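Local coordinates for protein putative Acetyltransferase from the GNAT family (Novosphingobium aromaticivorans DSM 12444, PDB 3EC4) that probably transfers acyl groups, most likely acetyl from acetyl-CoA, as a putative member of the GNAT acetyltransferase family, at residues W13-G18 and E149-A154; P155-V160 and G190-L195. One frame throughout, in Å; residues are numbered along the deposited sequence.

Contact 1 (W13-G18 and E149-A154); sequences WNSLGG and ERMRPA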
loop_
_atom_site.group_PDB
_atom_site.type_symbol
_atom_site.label_atom_id
_atom_site.label_comp_id
_atom_site.label_asym_id
_atom_site.label_seq_id
_atom_site.Cartn_x
_atom_site.Cartn_y
_atom_site.Cartn_z
ATOM N N TRP A 13 -9.344 7.639 1.619
ATOM C CA TRP A 13 -10.595 8.133 2.126
ATOM C C TRP A 13 -11.573 6.988 2.307
ATOM O O TRP A 13 -12.138 6.790 3.393
ATOM C CB TRP A 13 -11.143 9.217 1.211
ATOM C CG TRP A 13 -12.459 9.829 1.662
ATOM C CD1 TRP A 13 -13.682 9.571 1.135
ATOM C CD2 TRP A 13 -12.665 10.829 2.679
ATOM N NE1 TRP A 13 -14.636 10.330 1.743
ATOM C CE2 TRP A 13 -14.051 11.103 2.711
ATOM C CE3 TRP A 13 -11.825 11.490 3.581
ATOM C CZ2 TRP A 13 -14.622 12.017 3.606
ATOM C CZ3 TRP A 13 -12.382 12.400 4.457
ATOM C CH2 TRP A 13 -13.784 12.641 4.477
ATOM N N ASN A 14 -11.704 6.190 1.256
ATOM C CA ASN A 14 -12.746 5.193 1.238
ATOM C C ASN A 14 -12.455 3.999 2.156
ATOM O O ASN A 14 -13.359 3.492 2.807
ATOM C CB ASN A 14 -13.014 4.793 -0.178
ATOM C CG ASN A 14 -13.749 5.869 -0.945
ATOM O OD1 ASN A 14 -14.494 6.695 -0.370
ATOM N ND2 ASN A 14 -13.589 5.849 -2.239
ATOM N N SER A 15 -11.188 3.607 2.237
ATOM C CA SER A 15 -10.817 2.501 3.151
ATOM C C SER A 15 -11.061 2.907 4.599
ATOM O O SER A 15 -11.608 2.141 5.373
ATOM C CB SER A 15 -9.360 2.039 2.929
ATOM O OG SER A 15 -8.418 3.055 3.205
ATOM N N LEU A 16 -10.654 4.121 4.952
ATOM C CA LEU A 16 -10.787 4.611 6.329
ATOM C C LEU A 16 -12.210 4.975 6.749
ATOM O O LEU A 16 -12.511 5.031 7.943
ATOM C CB LEU A 16 -9.851 5.804 6.560
ATOM C CG LEU A 16 -8.357 5.524 6.471
ATOM C CD1 LEU A 16 -7.569 6.860 6.596
ATOM C CD2 LEU A 16 -7.966 4.493 7.566
ATOM N N GLY A 17 -13.086 5.212 5.776
ATOM C CA GLY A 17 -14.516 5.343 6.033
ATOM C C GLY A 17 -15.312 4.067 5.866
ATOM O O GLY A 17 -16.473 4.006 6.293
ATOM N N GLY A 18 -14.668 3.045 5.306
ATOM C CA GLY A 18 -15.287 1.771 4.966
ATOM C C GLY A 18 -14.739 0.629 5.776
ATOM O O GLY A 18 -14.712 0.737 6.984
ATOM N N GLU A 149 -0.963 -7.555 2.208
ATOM C CA GLU A 149 -2.201 -6.840 1.967
ATOM C C GLU A 149 -2.213 -5.511 2.684
ATOM O O GLU A 149 -1.681 -5.400 3.789
ATOM C CB GLU A 149 -3.372 -7.654 2.481
ATOM C CG GLU A 149 -3.422 -9.061 1.921
ATOM C CD GLU A 149 -4.509 -9.897 2.511
ATOM O OE1 GLU A 149 -4.783 -9.770 3.719
ATOM O OE2 GLU A 149 -5.076 -10.733 1.763
ATOM N N ARG A 150 -2.873 -4.524 2.089
ATOM C CA ARG A 150 -3.003 -3.222 2.735
ATOM C C ARG A 150 -4.426 -2.665 2.678
ATOM O O ARG A 150 -5.305 -3.206 3.361
ATOM C CB ARG A 150 -1.917 -2.282 2.215
ATOM C CG ARG A 150 -1.642 -1.070 3.055
ATOM C CD ARG A 150 -0.434 -0.301 2.574
ATOM N NE ARG A 150 -0.643 0.337 1.298
ATOM C CZ ARG A 150 0.287 1.054 0.659
ATOM N NH1 ARG A 150 1.511 1.253 1.159
ATOM N NH2 ARG A 150 0.008 1.570 -0.502
HETATM N N MSE A 151 -4.679 -1.591 1.920
HETATM C CA MSE A 151 -5.964 -0.889 2.020
HETATM C C MSE A 151 -7.127 -1.686 1.428
HETATM O O MSE A 151 -6.969 -2.514 0.504
HETATM C CB MSE A 151 -5.912 0.497 1.354
HETATM C CG MSE A 151 -4.836 1.357 1.890
HETATM SE SE MSE A 151 -4.955 3.168 1.228
HETATM C CE MSE A 151 -3.026 3.475 1.050
ATOM N N ARG A 152 -8.305 -1.428 1.975
ATOM C CA ARG A 152 -9.527 -2.068 1.519
ATOM C C ARG A 152 -10.604 -1.004 1.348
ATOM O O ARG A 152 -11.354 -0.755 2.258
ATOM C CB ARG A 152 -9.978 -3.124 2.518
ATOM C CG ARG A 152 -9.004 -4.308 2.579
ATOM C CD ARG A 152 -9.284 -5.216 3.734
ATOM N NE ARG A 152 -8.303 -6.277 3.762
ATOM C CZ ARG A 152 -8.386 -7.408 3.085
ATOM N NH1 ARG A 152 -9.482 -7.709 2.409
ATOM N NH2 ARG A 152 -7.379 -8.280 3.146
ATOM N N PRO A 153 -10.629 -0.341 0.169
ATOM C CA PRO A 153 -11.537 0.773 -0.103
ATOM C C PRO A 153 -13.045 0.437 -0.119
ATOM O O PRO A 153 -13.871 1.326 0.013
ATOM C CB PRO A 153 -11.045 1.296 -1.456
ATOM C CG PRO A 153 -9.580 0.876 -1.520
ATOM C CD PRO A 153 -9.660 -0.528 -0.927
ATOM N N ALA A 154 -13.353 -0.834 -0.335
ATOM C CA ALA A 154 -14.674 -1.405 -0.220
ATOM C C ALA A 154 -14.538 -2.896 0.129
ATOM O O ALA A 154 -13.462 -3.488 -0.067
ATOM C CB ALA A 154 -15.473 -1.217 -1.525
#
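Ser15 lies against Arg152 and Pro153, and the meeting is mostly one of backbones: the CA atoms of Ser15 and Pro153 come within 3.8 Å. No hydrogen bond of the conventional kind joins the helix end to the loop. The polar link is a CA-H...O contact, Ser15 CA to Arg152 O at 3.4 Å with 143° at the hydrogen, and Ser15 CB rests on the same carbonyl oxygen at 3.5 Å.

Van der Waals packing does the rest. Ser15 OG sits between the backbone N and the carbonyl carbon (chi1 63°), which brings it to 4.0 Å from both CB and SE of Met151, a selenomethionine; its hydroxyl is bonded back to Pro11 O, with Val12 O as a second acceptor. Asn14 touches with its CB, 3.6 Å from Pro153 O, while its amide nitrogen ND2 bonds to Pro7 O.

Charge stays on the loop side. The Arg152 chain leads away from the helix, and its NH2 meets Glu149 OE1 at 3.0 Å, in the plane of the guanidinium at its edge.

The contact is buried packing that sets helix 11-17 from the N-terminal part of the chain against the connection between strands 142-149 and 157-165 of the large mixed sheet. Gln20 bonds to Arg150 O and Arg152 N, and Met151 and Pro153 both lean on Tyr194 of strand 192-198.

Contact 2 (P155-V160 and G190-L195); sequences PNLAEV and GEVPYL
Strands 157-165 and 192-198 are the two parallel strands of a beta-alpha-beta unit, and their opening residues pair here through four backbone hydrogen bonds. Val192 N reaches Asn156 O at 2.8 Å. Ala158 then straddles Pro193, its N bonding to Val192 O and its O accepting from Tyr194 N, and Val160 N closes on Tyr194 O at 2.9 Å. Helix 174-188 makes the crossover and covers the face carrying Ala158 and Pro193; it ends in a Schellman motif at Gly190, whose positive phi turns the chain into the second strand. On the other face Leu157 CD2 lies beside Val192 CB at 4.0 Å. With chi1 at 81° the Tyr194 ring swings in over its own backbone and leans across the neighbouring strand: CZ comes to 3.5 Å from Glu159 CB, and Glu159 CG sits over one face, 4.2 Å from the centroid. An alanine here is likely to leave Glu159 CB and CG without their aromatic cover and open a gap beside Met151 and Pro153. The Glu159 carboxylate, almost parallel to the ring, pairs through OE1 with Arg150. Glu191 OE1, 3.6 Å from Ala158 CB, takes salt bridges from Arg152 and Arg189.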
loop_
_atom_site.group_PDB
_atom_site.type_symbol
_atom_site.label_atom_id
_atom_site.label_comp_id
_atom_site.label_asym_id
_atom_site.label_seq_id
_atom_site.Cartn_x
_atom_site.Cartn_y
_atom_site.Cartn_z
ATOM N N PRO A 155 -15.608 -3.515 0.661
ATOM C CA PRO A 155 -15.503 -4.917 1.058
ATOM C C PRO A 155 -14.916 -5.869 0.013
ATOM O O PRO A 155 -14.192 -6.788 0.392
ATOM C CB PRO A 155 -16.943 -5.283 1.426
ATOM C CG PRO A 155 -17.487 -3.975 1.950
ATOM C CD PRO A 155 -16.942 -2.978 0.952
ATOM N N ASN A 156 -15.186 -5.642 -1.273
ATOM C CA ASN A 156 -14.701 -6.539 -2.334
ATOM C C ASN A 156 -13.400 -6.069 -3.027
ATOM O O ASN A 156 -13.070 -6.576 -4.092
ATOM C CB ASN A 156 -15.785 -6.659 -3.397
ATOM C CG ASN A 156 -15.936 -5.379 -4.189
ATOM O OD1 ASN A 156 -15.899 -4.264 -3.632
ATOM N ND2 ASN A 156 -16.053 -5.521 -5.490
ATOM N N LEU A 157 -12.696 -5.093 -2.445
ATOM C CA LEU A 157 -11.417 -4.612 -2.993
ATOM C C LEU A 157 -10.321 -4.746 -1.940
ATOM O O LEU A 157 -10.547 -4.475 -0.771
ATOM C CB LEU A 157 -11.519 -3.130 -3.424
ATOM C CG LEU A 157 -12.522 -2.875 -4.557
ATOM C CD1 LEU A 157 -12.897 -1.392 -4.657
ATOM C CD2 LEU A 157 -11.882 -3.415 -5.837
ATOM N N ALA A 158 -9.117 -5.132 -2.374
ATOM C CA ALA A 158 -8.010 -5.351 -1.453
ATOM C C ALA A 158 -6.700 -5.016 -2.147
ATOM O O ALA A 158 -6.476 -5.459 -3.261
ATOM C CB ALA A 158 -7.994 -6.789 -0.954
ATOM N N GLU A 159 -5.847 -4.267 -1.456
ATOM C CA GLU A 159 -4.593 -3.816 -2.016
ATOM C C GLU A 159 -3.436 -4.791 -1.789
ATOM O O GLU A 159 -3.173 -5.208 -0.675
ATOM C CB GLU A 159 -4.221 -2.465 -1.395
ATOM C CG GLU A 159 -3.080 -1.763 -2.133
ATOM C CD GLU A 159 -2.674 -0.469 -1.471
ATOM O OE1 GLU A 159 -2.937 -0.345 -0.263
ATOM O OE2 GLU A 159 -2.051 0.390 -2.157
ATOM N N VAL A 160 -2.729 -5.113 -2.864
ATOM C CA VAL A 160 -1.403 -5.746 -2.785
ATOM C C VAL A 160 -0.307 -4.720 -2.483
ATOM O O VAL A 160 -0.209 -3.709 -3.164
ATOM C CB VAL A 160 -1.062 -6.465 -4.097
ATOM C CG1 VAL A 160 0.272 -7.179 -3.949
ATOM C CG2 VAL A 160 -2.221 -7.478 -4.430
ATOM N N GLY A 190 -13.305 -13.793 -2.530
ATOM C CA GLY A 190 -14.154 -13.048 -3.465
ATOM C C GLY A 190 -13.836 -11.570 -3.564
ATOM O O GLY A 190 -14.705 -10.770 -3.890
ATOM N N GLU A 191 -12.588 -11.226 -3.291
ATOM C CA GLU A 191 -12.105 -9.867 -3.396
ATOM C C GLU A 191 -11.280 -9.714 -4.665
ATOM O O GLU A 191 -10.583 -10.647 -5.115
ATOM C CB GLU A 191 -11.224 -9.483 -2.199
ATOM C CG GLU A 191 -11.937 -9.598 -0.877
ATOM C CD GLU A 191 -10.985 -9.763 0.294
ATOM O OE1 GLU A 191 -9.744 -9.690 0.109
ATOM O OE2 GLU A 191 -11.492 -9.970 1.404
ATOM N N VAL A 192 -11.356 -8.513 -5.211
ATOM C CA VAL A 192 -10.616 -8.106 -6.358
ATOM C C VAL A 192 -9.312 -7.376 -5.907
ATOM O O VAL A 192 -9.355 -6.341 -5.169
ATOM C CB VAL A 192 -11.474 -7.156 -7.262
ATOM C CG1 VAL A 192 -10.610 -6.592 -8.415
ATOM C CG2 VAL A 192 -12.805 -7.799 -7.771
ATOM N N PRO A 193 -8.141 -7.915 -6.308
ATOM C CA PRO A 193 -6.875 -7.255 -6.057
ATOM C C PRO A 193 -6.723 -5.998 -6.858
ATOM O O PRO A 193 -7.167 -5.936 -8.002
ATOM C CB PRO A 193 -5.816 -8.290 -6.513
ATOM C CG PRO A 193 -6.549 -9.603 -6.573
ATOM C CD PRO A 193 -7.942 -9.247 -6.938
ATOM N N TYR A 194 -6.089 -5.011 -6.249
ATOM C CA TYR A 194 -5.588 -3.820 -6.946
ATOM C C TYR A 194 -4.250 -3.408 -6.350
ATOM O O TYR A 194 -3.877 -3.842 -5.259
ATOM C CB TYR A 194 -6.616 -2.686 -6.858
ATOM C CG TYR A 194 -6.578 -1.925 -5.571
ATOM C CD1 TYR A 194 -7.209 -2.410 -4.439
ATOM C CD2 TYR A 194 -5.969 -0.689 -5.508
ATOM C CE1 TYR A 194 -7.156 -1.694 -3.238
ATOM C CE2 TYR A 194 -5.932 0.022 -4.358
ATOM C CZ TYR A 194 -6.532 -0.494 -3.212
ATOM O OH TYR A 194 -6.495 0.235 -2.043
ATOM N N LEU A 195 -3.525 -2.542 -7.047
ATOM C CA LEU A 195 -2.268 -2.037 -6.555
ATOM C C LEU A 195 -1.951 -0.753 -7.246
ATOM O O LEU A 195 -2.590 -0.382 -8.208
ATOM C CB LEU A 195 -1.140 -3.051 -6.758
ATOM C CG LEU A 195 -0.859 -3.523 -8.204
ATOM C CD1 LEU A 195 -0.054 -2.486 -8.986
ATOM C CD2 LEU A 195 -0.162 -4.905 -8.237
#

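Overall arrangement
Contact 2 is sheet architecture, with backbone bonds between adjacent parallel strands; contact 1 lacks such bonds and packs a helix end on a loop. Contact 1 is the smaller but buried, whereas contact 2 runs from exposed residues around Pro155 and Gly190 into the buried sheet. Segment 149-154 leads directly into 155-160, so the two contacts hold successive parts of one chain, with centres about 10 Å apart. They also touch: Met151 O lies 2.9 Å from Glu159 N, a probable hydrogen bond between the loop and the strand that follows it. The loop that meets helix 11-17 also packs on Tyr194 of contact 2.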